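Local coordinates for protein amidohydrolase (Pseudomonas aeruginosa, PDB 2I5G) that probably acts as a metal-dependent dipeptidase of the M19 (membrane dipeptidase) family, hydrolysing dipeptides, at residues Q48-N53 with E106-L111. The protein carries 2 engineered substitutions. Sequence-based numbering, arbitrary orientation.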
# COMPACT_ATOMS: atom_id res chain seq x y z
N GLN A 48 2.76 -0.93 -15.12
CA GLN A 48 3.44 -0.65 -16.38
C GLN A 48 4.96 -0.77 -16.35
O GLN A 48 5.56 -1.26 -17.30
CB GLN A 48 3.04 0.74 -16.91
CG GLN A 48 3.57 1.05 -18.32
CD GLN A 48 2.66 1.97 -19.11
OE1 GLN A 48 1.66 2.46 -18.60
NE2 GLN A 48 3.01 2.22 -20.37
N ALA A 49 5.61 -0.34 -15.27
CA ALA A 49 7.06 -0.46 -15.23
C ALA A 49 7.45 -1.93 -15.20
O ALA A 49 8.47 -2.32 -15.77
CB ALA A 49 7.64 0.28 -14.00
N THR A 50 6.63 -2.76 -14.56
CA THR A 50 6.90 -4.19 -14.50
C THR A 50 6.69 -4.79 -15.89
O THR A 50 7.49 -5.61 -16.35
CB THR A 50 5.97 -4.91 -13.48
OG1 THR A 50 6.31 -4.50 -12.14
CG2 THR A 50 6.09 -6.42 -13.59
N VAL A 51 5.62 -4.36 -16.55
CA VAL A 51 5.32 -4.84 -17.90
C VAL A 51 6.52 -4.54 -18.80
O VAL A 51 6.89 -5.35 -19.65
CB VAL A 51 4.06 -4.13 -18.47
CG1 VAL A 51 3.87 -4.48 -19.93
CG2 VAL A 51 2.84 -4.55 -17.67
N ASN A 52 7.13 -3.37 -18.61
CA ASN A 52 8.28 -2.98 -19.41
C ASN A 52 9.45 -3.95 -19.24
O ASN A 52 10.14 -4.29 -20.21
CB ASN A 52 8.72 -1.57 -19.05
CG ASN A 52 7.81 -0.51 -19.62
OD1 ASN A 52 7.89 0.66 -19.26
ND2 ASN A 52 6.93 -0.92 -20.53
N ASN A 53 9.67 -4.37 -18.00
CA ASN A 53 10.76 -5.30 -17.72
C ASN A 53 10.49 -6.62 -18.43
O ASN A 53 11.42 -7.29 -18.87
CB ASN A 53 10.87 -5.54 -16.21
CG ASN A 53 11.35 -4.32 -15.46
OD1 ASN A 53 12.06 -3.48 -16.01
ND2 ASN A 53 10.98 -4.21 -14.19
N GLU A 106 -4.21 -12.28 -13.10
CA GLU A 106 -4.41 -13.11 -14.28
C GLU A 106 -3.65 -12.57 -15.50
O GLU A 106 -3.22 -13.34 -16.36
CB GLU A 106 -5.91 -13.20 -14.59
CG GLU A 106 -6.25 -13.94 -15.87
CD GLU A 106 -7.74 -14.14 -16.02
OE1 GLU A 106 -8.50 -13.15 -15.92
OE2 GLU A 106 -8.16 -15.30 -16.23
N VAL A 107 -3.50 -11.25 -15.57
CA VAL A 107 -2.80 -10.60 -16.68
C VAL A 107 -1.33 -11.00 -16.72
O VAL A 107 -0.81 -11.36 -17.77
CB VAL A 107 -2.86 -9.05 -16.57
CG1 VAL A 107 -2.03 -8.42 -17.68
CG2 VAL A 107 -4.30 -8.56 -16.65
N PHE A 108 -0.67 -10.91 -15.57
CA PHE A 108 0.75 -11.25 -15.51
C PHE A 108 0.97 -12.73 -15.74
O PHE A 108 1.95 -13.14 -16.36
CB PHE A 108 1.35 -10.81 -14.18
CG PHE A 108 1.65 -9.35 -14.11
CD1 PHE A 108 2.53 -8.77 -15.03
CD2 PHE A 108 1.06 -8.54 -13.15
CE1 PHE A 108 2.81 -7.40 -14.99
CE2 PHE A 108 1.33 -7.17 -13.09
CZ PHE A 108 2.21 -6.60 -14.02
N LYS A 109 0.04 -13.54 -15.24
CA LYS A 109 0.13 -14.97 -15.43
C LYS A 109 0.12 -15.23 -16.93
O LYS A 109 0.88 -16.06 -17.42
CB LYS A 109 -1.07 -15.67 -14.77
CG LYS A 109 -1.16 -17.15 -15.06
CD LYS A 109 0.01 -17.94 -14.51
CE LYS A 109 -0.10 -19.39 -14.95
NZ LYS A 109 0.98 -20.25 -14.40
N GLN A 110 -0.74 -14.51 -17.65
CA GLN A 110 -0.82 -14.65 -19.11
C GLN A 110 0.46 -14.17 -19.79
O GLN A 110 0.72 -14.51 -20.94
CB GLN A 110 -2.00 -13.85 -19.68
CG GLN A 110 -3.37 -14.38 -19.31
CD GLN A 110 -4.48 -13.81 -20.19
OE1 GLN A 110 -4.25 -12.89 -20.98
NE2 GLN A 110 -5.68 -14.35 -20.05
N LEU A 111 1.26 -13.39 -19.07
CA LEU A 111 2.51 -12.88 -19.61
C LEU A 111 3.71 -13.72 -19.19
O LEU A 111 4.85 -13.36 -19.45
CB LEU A 111 2.71 -11.42 -19.19
CG LEU A 111 1.64 -10.49 -19.77
CD1 LEU A 111 1.77 -9.11 -19.15
CD2 LEU A 111 1.79 -10.43 -21.29
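Thr-50 OG1 is gripped by hydrogen bonds to the backbone O of Gly-46, four residues earlier and just ahead of helix 47-63, and to Ser-42 OG, and the same side chain presses its methyl on Phe-108. Two polar partners satisfy this buried hydroxyl: with chi1 at -69°, OG1 lies beside the backbone N while CG2 is anti to it and projects to the ring. CG2 sits 3.7 Å from Phe-108 CE1 and 3.9 Å from Phe-108 CZ, so it bears on one bond of the ring rather than a single atom. The second methyl, Val-51 CG2, approaches the same CE1 of Phe-108 at 3.9 Å. Both methyls lie obliquely to the ring plane, while the Thr-50 and Val-51 side chains as wholes cross that of Phe-108 at about a right angle. The closest CA pair across the segments is Val-51 CA and Phe-108 CA at 8.2 Å, and the end of the Phe-108 side chain spans the gap. Across the two segments the evidence is purely apolar, and the buried surface is small, 134 Å² summed over both sides. Beyond them, Phe-92 meets the Phe-108 ring edge-to-face and the Phe-47 ring meets it with the planes at about 60°. The contact thus joins helix 47-63, which follows strand 36-40, to helix 103-110, which follows the neighbouring parallel strand 86-92, aromatic-and-methyl packing between outer helices of the M19 TIM-barrel fold.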